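Local coordinates for protein starch synthase I (Hordeum vulgare, PDB 4HLN) that belongs to the plant starch synthases, glycosyltransferases built from two Rossmann-like domains that face each other in the GT-B fold, at residues E427-L432 and D469-M474; N399-T404 and V507-T512; L475-G478 and F482-W485; R487-E490 and K496-G499; H411-S414 and G420-K423. One frame throughout, in Å; residues are numbered along the deposited sequence.

Interaction 1. Residues E427-L432 and D469-M474; sequences ELQREL and DVQFVM
Helix 419-432 lies against the parallel sheet of the C-terminal Rossmann-like domain, and its last turns meet strand 471-476 through two pairs, Q429 with Q471 and L432 with V473. Residues two apart on a strand face the same way, and residues three apart on a helix share one face, so both pairs fit one interface. In the polar pair NE2 of Q429 donates to OE1 of Q471 over 2.9 Å, with an N-H...O angle of 156°. The donor does not follow a lone pair: it stands above the carbonyl plane of Q471, and the two amide planes are 72° apart. Both side chains are extended beyond CG, a shape that lets them span a gap the backbones keep wide. One turn on, CD1 of L432 rests on CG2 of V473 at 3.9 Å, a branched side chain from the helix crossing a beta-branched one that suits a strand. The amides also have partners beyond this pair: Q429 NE2 donates to R437 O as well, and Q471 NE2 reaches P435 O. Glutamine, donor and acceptor at once, thus carries polar bonds between buried elements without bringing a net charge inside, while the leucine and valine supply plain apolar packing.

Interaction 2. Residues N399-T404 and V507-T512; sequences NDWNPT and VSHRIT
W401 lays its indole over the imidazole of H509, joining a loop to helix 505-514. The side chain leaves CB with CG anti to its carbonyl carbon (chi1 -55°), which carries the ring system out to the helix. The overlap begins at the ring fusion, where CD2 stands 3.8 Å from H509 CE1. Along one side of the six-membered ring CE3 also lies over CE1, and on the other CZ2 sits 3.5 Å from H509 NE2. At the tip CH2 is equally near NE2 and also covers CD2 of the histidine. Beside it CZ3 lies over the middle of the imidazole, while T512 OG1 approaches this corner at the edge, near the indole plane, at 4.1 Å. The whole is a face-to-face stack: centroids of the six-membered ring and the imidazole are 3.8 Å apart and the planes only 12° from parallel. Histidine suits the place because its flat ring stacks while its nitrogens remain available at the rim; ND1 bonds to D406 OD2, which helps fix the ring's rotation. At the same rim D400 O lies in the imidazole plane, 3.2 Å from CE1. T512 turns its hydroxyl back to S508 O at 2.7 Å. The stack packs the loop after strand 389-391, the edge of the N-terminal sheet, on helix 505-514 of the C-terminal domain, consistent with a passage between GT-B domains.

Interaction 3. Residues L475-G478 and F482-W485; sequences LGSG and FEGW
E483 reaches back from the first turn of helix 480-492 to S477 and G478, just past the end of strand 471-476. The close part of the contact is concentrated on one atom, OE2, which accepts two bonds. S477 OG donates to E483 OE2 over 3.1 Å, coming from above the carboxylate plane; the serine CB points away from the helix, but its hydroxyl turns in to bond. The backbone N of G478 gives the second bond to E483 OE2, also 3.1 Å long, at an N-H...O angle of 156° and on the anti lone pair, the one turned away from the other oxygen. A glutamate extended beyond CG (chi2 179°) is long enough to bridge from helix to loop, and two donors on one oxygen limit how its carboxylate can swing; D479 N adds a weak third bond. The E483 side chain also touches L449 and V501. Toward solvent the contact thins: G478 lies at the exposed margin with a positive phi of 136°, a backbone shape glycine adopts readily. The contact lies at the strand-to-helix junction of the beta-alpha-beta unit 471-476, 480-492, 497-501 of a Rossmann-like domain.

Interaction 4. Residues R487-E490 and K496-G499; sequences RSTE and KFRG
The F497 ring has T489 over one face and E490 at its rim. CG2 of T489 stands 3.8 Å above the ring centroid, only 5° off the normal, a CH-pi contact; E490 CB lies in the ring plane, 3.8 Å from F497 CD2. Threonine suits this spot because its methyl faces the ring while its hydroxyl bonds to W485 O. I462 and M466 of helix 455-466 also touch the phenyl group. The planes of the E490 carboxylate and the R498 guanidinium are 69° apart, and the two form no salt bridge, E490 OE1 being 4.8 Å from R498 NE. Each has found backbone partners instead. E490 sends its chain out with CG anti to its N (chi1 177°), and OE1 accepts from G499 N over 2.8 Å, nearly in line with its own C-O bond. Strand 497-501 is outermost in the sheet, and this N-H points to the side without a neighbouring strand, where the carboxylate serves as its acceptor. R498 folds back at chi2 so that NH1 reaches F497 O at 2.9 Å; NH1 also bonds K494 O, and NE bonds L432 O. Helix 480-492 packed on the following edge strand completes a beta-alpha-beta crossover of the Rossmann-like sheet.

Interaction 5. Residues H411-S414 and G420-K423; sequences HHYS and GKAK
Two lysine side chains of helix 419-432 lie across rings of the loop before it, K421 on Y413 and K423 on H411, and these CH-pi contacts are the main part of the interface. K421 CB stands 3.7 Å from the centroid of the Y413 ring and close to its normal, and CG follows over the same face, 3.6 Å from Y413 CZ. On the exposed side K423 CD lies 3.9 Å from the centroid of the H411 imidazole, only 1° off its normal. Lysine suits both places: its methylenes cover an aromatic face while the ammonium group goes on to other surroundings. Backbone packing comes next. With no side chain on G420, its CA comes to 3.7 Å from H412 O, and the helix can start hard against the loop. Y413, whose CG sits between its own N and carbonyl carbon (chi1 64°), brings its ring against the backbone at G420 and K421. The polar contacts are few. A water lies 2.9 Å from H412 O and takes a weak bond from G420 N. Y413 OH bonds to Y537 O, and K421 NZ is gripped by A513 O, Y537 O and T539 OG1, acceptors well matched to a buried ammonium. The contact lies between neighbouring elements: M601 and M605 of helix 594-606 touch K421 and Y413, and P403, earlier in the same loop, bonds to the Y413 backbone.

How the interactions relate
Interactions 1 and 4 are buried and occupy adjacent strands, 471-476 and 497-501, of one sheet; R498 links them by bonding to L432 O. Interaction 3 sits at the surface yet uses the same strand as interaction 1 and the same helix as interaction 4. Interactions 2 and 5, partly buried, fasten successive parts of one loop and meet where T404 OG1 and P403 O bond the Y413 backbone. Interaction 5 also shares helix 419-432 with interaction 1, and E431 of that helix forms a salt bridge to R510 of interaction 2. Chemistry follows place: at the sheet, polar bonds from amides or carboxylates stand beside apolar and CH-pi packing; along the loop, ring faces carry most of the contact.

Interaction 1. Residues E427-L432 and D469-M474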
# COMPACT_ATOMS: atom_id res chain seq x y z
N GLU A 427 30.37 -7.71 -11.50
CA GLU A 427 30.83 -7.66 -10.12
C GLU A 427 29.90 -8.41 -9.19
O GLU A 427 30.31 -8.90 -8.14
CB GLU A 427 30.99 -6.21 -9.68
CG GLU A 427 32.26 -5.58 -10.18
CD GLU A 427 33.49 -6.41 -9.82
OE1 GLU A 427 33.92 -6.35 -8.64
OE2 GLU A 427 34.02 -7.11 -10.71
N LEU A 428 28.64 -8.51 -9.58
CA LEU A 428 27.67 -9.22 -8.79
C LEU A 428 27.84 -10.72 -9.00
O LEU A 428 27.83 -11.49 -8.04
CB LEU A 428 26.25 -8.77 -9.14
CG LEU A 428 25.10 -9.49 -8.43
CD1 LEU A 428 25.14 -9.27 -6.92
CD2 LEU A 428 23.76 -9.06 -9.02
N GLN A 429 27.99 -11.14 -10.25
CA GLN A 429 28.24 -12.55 -10.53
C GLN A 429 29.47 -13.00 -9.75
O GLN A 429 29.49 -14.08 -9.16
CB GLN A 429 28.43 -12.80 -12.02
CG GLN A 429 27.12 -12.73 -12.79
CD GLN A 429 27.32 -12.54 -14.27
OE1 GLN A 429 28.27 -11.88 -14.71
NE2 GLN A 429 26.41 -13.11 -15.07
N ARG A 430 30.48 -12.14 -9.72
CA ARG A 430 31.70 -12.47 -9.00
C ARG A 430 31.45 -12.65 -7.50
O ARG A 430 31.84 -13.65 -6.91
CB ARG A 430 32.80 -11.45 -9.29
CG ARG A 430 33.32 -11.51 -10.73
CD ARG A 430 34.62 -10.74 -10.91
NE ARG A 430 34.52 -9.76 -11.99
CZ ARG A 430 34.96 -9.95 -13.23
NH1 ARG A 430 35.55 -11.08 -13.55
NH2 ARG A 430 34.82 -9.00 -14.14
N GLU A 431 30.78 -11.68 -6.90
CA GLU A 431 30.44 -11.77 -5.48
C GLU A 431 29.63 -13.04 -5.13
O GLU A 431 29.75 -13.57 -4.03
CB GLU A 431 29.64 -10.53 -5.11
CG GLU A 431 29.52 -10.26 -3.63
CD GLU A 431 28.71 -8.99 -3.34
OE1 GLU A 431 28.40 -8.25 -4.31
OE2 GLU A 431 28.38 -8.74 -2.16
N LEU A 432 28.82 -13.52 -6.07
CA LEU A 432 27.95 -14.66 -5.80
C LEU A 432 28.57 -15.98 -6.24
O LEU A 432 28.07 -17.05 -5.91
CB LEU A 432 26.59 -14.47 -6.47
CG LEU A 432 25.81 -13.23 -6.04
CD1 LEU A 432 24.63 -12.96 -6.93
CD2 LEU A 432 25.37 -13.36 -4.60
N ASP A 469 18.98 -21.55 -19.97
CA ASP A 469 20.26 -20.94 -19.63
C ASP A 469 20.04 -19.59 -18.98
O ASP A 469 19.92 -18.57 -19.66
CB ASP A 469 21.15 -20.78 -20.87
CG ASP A 469 22.54 -20.27 -20.51
OD1 ASP A 469 22.91 -20.37 -19.32
OD2 ASP A 469 23.26 -19.78 -21.42
N VAL A 470 19.96 -19.61 -17.65
CA VAL A 470 19.75 -18.40 -16.87
C VAL A 470 20.42 -18.55 -15.52
O VAL A 470 20.73 -19.66 -15.08
CB VAL A 470 18.25 -18.12 -16.60
CG1 VAL A 470 17.49 -17.99 -17.90
CG2 VAL A 470 17.64 -19.22 -15.74
N GLN A 471 20.65 -17.42 -14.87
CA GLN A 471 21.09 -17.41 -13.49
C GLN A 471 20.00 -16.77 -12.63
O GLN A 471 19.25 -15.90 -13.08
CB GLN A 471 22.42 -16.67 -13.35
CG GLN A 471 23.38 -16.95 -14.50
CD GLN A 471 24.72 -16.28 -14.29
OE1 GLN A 471 24.79 -15.15 -13.81
NE2 GLN A 471 25.79 -17.00 -14.63
N PHE A 472 19.89 -17.21 -11.39
CA PHE A 472 18.81 -16.77 -10.53
C PHE A 472 19.32 -16.62 -9.11
O PHE A 472 19.75 -17.58 -8.49
CB PHE A 472 17.66 -17.76 -10.56
CG PHE A 472 16.53 -17.38 -9.68
CD1 PHE A 472 15.44 -16.69 -10.18
CD2 PHE A 472 16.56 -17.67 -8.33
CE1 PHE A 472 14.39 -16.31 -9.35
CE2 PHE A 472 15.51 -17.30 -7.50
CZ PHE A 472 14.43 -16.62 -8.01
N VAL A 473 19.26 -15.41 -8.59
CA VAL A 473 19.66 -15.21 -7.21
C VAL A 473 18.48 -14.67 -6.43
O VAL A 473 17.79 -13.75 -6.86
CB VAL A 473 20.84 -14.22 -7.09
CG1 VAL A 473 20.56 -12.94 -7.89
CG2 VAL A 473 21.11 -13.91 -5.63
N MET A 474 18.23 -15.27 -5.28
CA MET A 474 17.24 -14.69 -4.41
C MET A 474 17.89 -14.42 -3.06
O MET A 474 18.72 -15.18 -2.59
CB MET A 474 15.99 -15.56 -4.31
CG MET A 474 16.19 -16.90 -3.66
SD MET A 474 14.75 -17.97 -3.89
CE MET A 474 13.48 -17.09 -3.00

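Interaction 2. Residues N399-T404 and V507-T512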
# COMPACT_ATOMS: atom_id res chain seq x y z
N ASN A 399 17.26 9.37 -2.72
CA ASN A 399 18.59 9.61 -2.17
C ASN A 399 19.25 8.27 -1.87
O ASN A 399 20.45 8.10 -2.06
CB ASN A 399 18.52 10.48 -0.92
CG ASN A 399 17.83 11.80 -1.18
OD1 ASN A 399 16.93 12.20 -0.42
ND2 ASN A 399 18.22 12.49 -2.25
N ASP A 400 18.45 7.32 -1.42
CA ASP A 400 18.91 5.95 -1.20
C ASP A 400 18.96 5.17 -2.52
O ASP A 400 19.84 4.35 -2.72
CB ASP A 400 18.02 5.23 -0.19
CG ASP A 400 17.95 5.93 1.16
OD1 ASP A 400 18.90 6.68 1.49
OD2 ASP A 400 16.96 5.72 1.89
N TRP A 401 18.00 5.43 -3.41
CA TRP A 401 17.88 4.63 -4.63
C TRP A 401 18.10 5.41 -5.91
O TRP A 401 17.17 5.86 -6.56
CB TRP A 401 16.53 3.91 -4.68
CG TRP A 401 16.28 3.07 -3.46
CD1 TRP A 401 15.74 3.48 -2.28
CD2 TRP A 401 16.60 1.69 -3.29
NE1 TRP A 401 15.69 2.44 -1.39
CE2 TRP A 401 16.21 1.32 -1.99
CE3 TRP A 401 17.18 0.72 -4.12
CZ2 TRP A 401 16.37 0.03 -1.49
CZ3 TRP A 401 17.34 -0.57 -3.63
CH2 TRP A 401 16.94 -0.90 -2.32
N ASN A 402 19.36 5.55 -6.28
CA ASN A 402 19.71 6.21 -7.51
C ASN A 402 20.97 5.56 -8.06
O ASN A 402 22.00 5.57 -7.41
CB ASN A 402 19.90 7.70 -7.26
CG ASN A 402 20.19 8.46 -8.52
OD1 ASN A 402 19.81 8.05 -9.61
ND2 ASN A 402 20.88 9.59 -8.37
N PRO A 403 20.88 4.97 -9.26
CA PRO A 403 22.04 4.28 -9.85
C PRO A 403 23.20 5.22 -10.11
O PRO A 403 24.31 4.77 -10.36
CB PRO A 403 21.50 3.75 -11.19
CG PRO A 403 20.01 3.77 -11.05
CD PRO A 403 19.68 4.87 -10.11
N THR A 404 22.95 6.52 -10.04
CA THR A 404 24.00 7.47 -10.37
C THR A 404 24.84 7.84 -9.15
O THR A 404 25.98 8.29 -9.28
CB THR A 404 23.47 8.72 -11.08
OG1 THR A 404 22.52 8.34 -12.09
CG2 THR A 404 24.62 9.45 -11.77
N VAL A 507 23.64 -5.59 -0.03
CA VAL A 507 23.55 -6.65 -1.03
C VAL A 507 22.28 -6.55 -1.87
O VAL A 507 22.28 -6.87 -3.06
CB VAL A 507 23.66 -8.05 -0.40
CG1 VAL A 507 23.36 -9.12 -1.44
CG2 VAL A 507 25.07 -8.27 0.18
N SER A 508 21.21 -6.07 -1.26
CA SER A 508 19.97 -5.90 -2.00
C SER A 508 20.11 -4.79 -3.05
O SER A 508 19.54 -4.88 -4.14
CB SER A 508 18.79 -5.66 -1.06
OG SER A 508 18.97 -4.46 -0.33
N HIS A 509 20.89 -3.76 -2.73
CA HIS A 509 21.13 -2.68 -3.69
C HIS A 509 21.91 -3.24 -4.89
O HIS A 509 21.58 -2.96 -6.04
CB HIS A 509 21.91 -1.51 -3.05
CG HIS A 509 21.05 -0.56 -2.27
ND1 HIS A 509 20.83 0.74 -2.66
CD2 HIS A 509 20.36 -0.72 -1.11
CE1 HIS A 509 20.03 1.34 -1.79
NE2 HIS A 509 19.74 0.47 -0.83
N ARG A 510 22.94 -4.04 -4.61
CA ARG A 510 23.76 -4.62 -5.67
C ARG A 510 23.01 -5.64 -6.52
O ARG A 510 23.26 -5.75 -7.72
CB ARG A 510 24.99 -5.29 -5.08
CG ARG A 510 26.14 -4.35 -4.87
CD ARG A 510 27.24 -5.04 -4.09
NE ARG A 510 27.52 -4.28 -2.89
CZ ARG A 510 27.71 -4.81 -1.69
NH1 ARG A 510 27.66 -6.13 -1.52
NH2 ARG A 510 27.97 -4.01 -0.66
N ILE A 511 22.10 -6.38 -5.90
CA ILE A 511 21.26 -7.29 -6.66
C ILE A 511 20.37 -6.49 -7.58
O ILE A 511 20.26 -6.79 -8.77
CB ILE A 511 20.42 -8.20 -5.76
CG1 ILE A 511 21.27 -9.35 -5.25
CG2 ILE A 511 19.23 -8.75 -6.53
CD1 ILE A 511 20.70 -10.01 -4.05
N THR A 512 19.75 -5.45 -7.04
CA THR A 512 18.84 -4.63 -7.83
C THR A 512 19.56 -4.07 -9.04
O THR A 512 19.03 -4.11 -10.15
CB THR A 512 18.27 -3.49 -6.99
OG1 THR A 512 17.62 -4.05 -5.85
CG2 THR A 512 17.26 -2.68 -7.79

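Interaction 3. Residues L475-G478 and F482-W485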
# COMPACT_ATOMS: atom_id res chain seq x y z
N LEU A 475 17.53 -13.28 -2.49
CA LEU A 475 18.02 -12.88 -1.19
C LEU A 475 16.81 -12.69 -0.30
O LEU A 475 15.86 -12.00 -0.68
CB LEU A 475 18.79 -11.56 -1.29
CG LEU A 475 18.77 -10.66 -0.05
CD1 LEU A 475 19.76 -11.14 0.97
CD2 LEU A 475 19.05 -9.21 -0.40
N GLY A 476 16.84 -13.30 0.87
CA GLY A 476 15.79 -13.08 1.84
C GLY A 476 15.91 -14.02 3.01
O GLY A 476 16.76 -14.91 3.02
N SER A 477 15.04 -13.83 3.99
CA SER A 477 15.09 -14.60 5.22
C SER A 477 13.77 -14.57 5.97
O SER A 477 13.01 -13.60 5.89
CB SER A 477 16.20 -14.05 6.12
OG SER A 477 16.32 -14.80 7.30
N GLY A 478 13.52 -15.64 6.72
CA GLY A 478 12.41 -15.65 7.65
C GLY A 478 11.62 -16.94 7.62
O GLY A 478 10.42 -16.94 7.89
N PHE A 482 12.20 -23.16 4.26
CA PHE A 482 12.42 -22.63 2.91
C PHE A 482 13.89 -22.24 2.72
O PHE A 482 14.49 -22.47 1.66
CB PHE A 482 11.49 -21.44 2.65
CG PHE A 482 11.50 -20.99 1.22
CD1 PHE A 482 10.67 -21.59 0.28
CD2 PHE A 482 12.35 -19.98 0.80
CE1 PHE A 482 10.69 -21.19 -1.04
CE2 PHE A 482 12.37 -19.57 -0.52
CZ PHE A 482 11.54 -20.18 -1.44
N GLU A 483 14.47 -21.64 3.76
CA GLU A 483 15.89 -21.35 3.78
C GLU A 483 16.66 -22.61 3.47
O GLU A 483 17.60 -22.61 2.66
CB GLU A 483 16.31 -20.79 5.14
CG GLU A 483 15.74 -19.41 5.44
CD GLU A 483 16.16 -18.89 6.81
OE1 GLU A 483 17.01 -19.53 7.46
OE2 GLU A 483 15.63 -17.84 7.23
N GLY A 484 16.27 -23.70 4.13
CA GLY A 484 16.92 -24.98 3.92
C GLY A 484 16.80 -25.38 2.47
O GLY A 484 17.71 -26.00 1.89
N TRP A 485 15.68 -25.01 1.87
CA TRP A 485 15.40 -25.37 0.49
C TRP A 485 16.27 -24.56 -0.46
O TRP A 485 16.74 -25.06 -1.48
CB TRP A 485 13.92 -25.15 0.18
CG TRP A 485 13.66 -25.29 -1.27
CD1 TRP A 485 13.36 -26.43 -1.94
CD2 TRP A 485 13.69 -24.24 -2.25
NE1 TRP A 485 13.19 -26.16 -3.28
CE2 TRP A 485 13.38 -24.82 -3.49
CE3 TRP A 485 13.93 -22.87 -2.19
CZ2 TRP A 485 13.32 -24.08 -4.67
CZ3 TRP A 485 13.86 -22.13 -3.36
CH2 TRP A 485 13.56 -22.74 -4.59

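Interaction 4. Residues R487-E490 and K496-G499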
# COMPACT_ATOMS: atom_id res chain seq x y z
N ARG A 487 19.26 -23.68 0.15
CA ARG A 487 20.57 -24.33 0.18
C ARG A 487 20.67 -25.56 -0.73
O ARG A 487 21.63 -25.72 -1.47
CB ARG A 487 20.99 -24.66 1.61
CG ARG A 487 21.10 -23.44 2.52
CD ARG A 487 21.54 -23.80 3.93
NE ARG A 487 20.44 -24.32 4.75
CZ ARG A 487 19.73 -23.58 5.61
NH1 ARG A 487 20.02 -22.29 5.77
NH2 ARG A 487 18.75 -24.13 6.31
N SER A 488 19.66 -26.43 -0.68
CA SER A 488 19.69 -27.66 -1.46
C SER A 488 19.56 -27.38 -2.95
O SER A 488 20.16 -28.07 -3.79
CB SER A 488 18.60 -28.62 -1.00
OG SER A 488 17.52 -27.93 -0.38
N THR A 489 18.77 -26.36 -3.28
CA THR A 489 18.53 -25.99 -4.67
C THR A 489 19.81 -25.49 -5.32
O THR A 489 20.13 -25.83 -6.46
CB THR A 489 17.49 -24.87 -4.75
OG1 THR A 489 16.31 -25.26 -4.03
CG2 THR A 489 17.14 -24.56 -6.20
N GLU A 490 20.52 -24.65 -4.57
CA GLU A 490 21.79 -24.10 -4.99
C GLU A 490 22.75 -25.22 -5.33
O GLU A 490 23.55 -25.13 -6.26
CB GLU A 490 22.37 -23.29 -3.85
CG GLU A 490 23.73 -22.71 -4.11
CD GLU A 490 24.03 -21.58 -3.15
OE1 GLU A 490 23.44 -20.50 -3.30
OE2 GLU A 490 24.85 -21.79 -2.24
N LYS A 496 23.83 -21.92 -11.68
CA LYS A 496 22.65 -21.19 -12.13
C LYS A 496 21.88 -20.54 -10.99
O LYS A 496 21.22 -19.52 -11.19
CB LYS A 496 21.72 -22.13 -12.89
CG LYS A 496 22.26 -22.65 -14.20
CD LYS A 496 21.22 -23.55 -14.88
CE LYS A 496 21.66 -23.95 -16.28
NZ LYS A 496 20.55 -24.59 -17.05
N PHE A 497 21.95 -21.12 -9.80
CA PHE A 497 21.12 -20.66 -8.69
C PHE A 497 21.92 -20.30 -7.45
O PHE A 497 22.78 -21.06 -7.01
CB PHE A 497 20.08 -21.72 -8.32
CG PHE A 497 19.24 -21.35 -7.15
CD1 PHE A 497 17.97 -20.82 -7.33
CD2 PHE A 497 19.71 -21.52 -5.86
CE1 PHE A 497 17.19 -20.46 -6.24
CE2 PHE A 497 18.94 -21.16 -4.77
CZ PHE A 497 17.66 -20.63 -4.96
N ARG A 498 21.62 -19.14 -6.88
CA ARG A 498 22.22 -18.70 -5.63
C ARG A 498 21.16 -18.21 -4.63
O ARG A 498 20.25 -17.47 -4.99
CB ARG A 498 23.23 -17.58 -5.88
CG ARG A 498 24.43 -17.99 -6.73
CD ARG A 498 25.34 -18.98 -6.01
NE ARG A 498 26.52 -19.27 -6.82
CZ ARG A 498 26.61 -20.27 -7.68
NH1 ARG A 498 25.59 -21.11 -7.85
NH2 ARG A 498 27.72 -20.44 -8.37
N GLY A 499 21.29 -18.65 -3.39
CA GLY A 499 20.39 -18.26 -2.32
C GLY A 499 21.16 -17.60 -1.20
O GLY A 499 21.95 -18.24 -0.49

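Interaction 5. Residues H411-S414 and G420-K423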
# COMPACT_ATOMS: atom_id res chain seq x y z
N HIS A 411 29.90 0.36 -9.33
CA HIS A 411 29.93 1.30 -10.46
C HIS A 411 28.63 2.06 -10.60
O HIS A 411 27.57 1.57 -10.21
CB HIS A 411 30.24 0.58 -11.76
CG HIS A 411 31.55 -0.13 -11.75
ND1 HIS A 411 32.75 0.54 -11.85
CD2 HIS A 411 31.86 -1.44 -11.64
CE1 HIS A 411 33.74 -0.33 -11.81
NE2 HIS A 411 33.23 -1.54 -11.68
N HIS A 412 28.71 3.25 -11.17
CA HIS A 412 27.51 4.07 -11.29
C HIS A 412 27.10 4.21 -12.74
O HIS A 412 27.92 4.10 -13.66
CB HIS A 412 27.71 5.42 -10.63
CG HIS A 412 27.93 5.34 -9.15
ND1 HIS A 412 28.80 6.18 -8.48
CD2 HIS A 412 27.39 4.53 -8.21
CE1 HIS A 412 28.78 5.88 -7.19
NE2 HIS A 412 27.94 4.88 -7.00
N TYR A 413 25.81 4.43 -12.95
CA TYR A 413 25.29 4.57 -14.29
C TYR A 413 24.01 5.42 -14.30
O TYR A 413 23.45 5.73 -13.25
CB TYR A 413 25.04 3.19 -14.92
CG TYR A 413 23.98 2.34 -14.24
CD1 TYR A 413 22.65 2.42 -14.60
CD2 TYR A 413 24.33 1.43 -13.25
CE1 TYR A 413 21.69 1.62 -13.99
CE2 TYR A 413 23.39 0.62 -12.65
CZ TYR A 413 22.07 0.72 -13.01
OH TYR A 413 21.13 -0.08 -12.38
N SER A 414 23.57 5.79 -15.49
CA SER A 414 22.39 6.63 -15.62
C SER A 414 21.65 6.23 -16.89
O SER A 414 22.10 5.33 -17.61
CB SER A 414 22.80 8.10 -15.70
OG SER A 414 23.58 8.34 -16.87
N GLY A 420 27.76 1.22 -16.94
CA GLY A 420 28.05 0.91 -15.56
C GLY A 420 27.24 -0.27 -15.05
O GLY A 420 27.68 -1.00 -14.16
N LYS A 421 26.07 -0.47 -15.63
CA LYS A 421 25.21 -1.54 -15.17
C LYS A 421 25.81 -2.91 -15.53
O LYS A 421 25.73 -3.86 -14.75
CB LYS A 421 23.79 -1.39 -15.73
CG LYS A 421 22.76 -2.21 -14.99
CD LYS A 421 21.42 -2.23 -15.72
CE LYS A 421 20.49 -3.31 -15.14
NZ LYS A 421 20.09 -3.06 -13.74
N ALA A 422 26.45 -2.98 -16.69
CA ALA A 422 27.13 -4.21 -17.10
C ALA A 422 28.24 -4.60 -16.12
O ALA A 422 28.40 -5.77 -15.78
CB ALA A 422 27.69 -4.06 -18.50
N LYS A 423 29.02 -3.61 -15.68
CA LYS A 423 30.05 -3.82 -14.68
C LYS A 423 29.46 -4.27 -13.34
O LYS A 423 30.00 -5.16 -12.68
CB LYS A 423 30.87 -2.54 -14.51
CG LYS A 423 31.33 -1.97 -15.83
CD LYS A 423 32.39 -0.91 -15.66
CE LYS A 423 32.69 -0.24 -17.01
NZ LYS A 423 33.75 0.81 -16.94
O HOH W 1 27.65 4.38 -16.51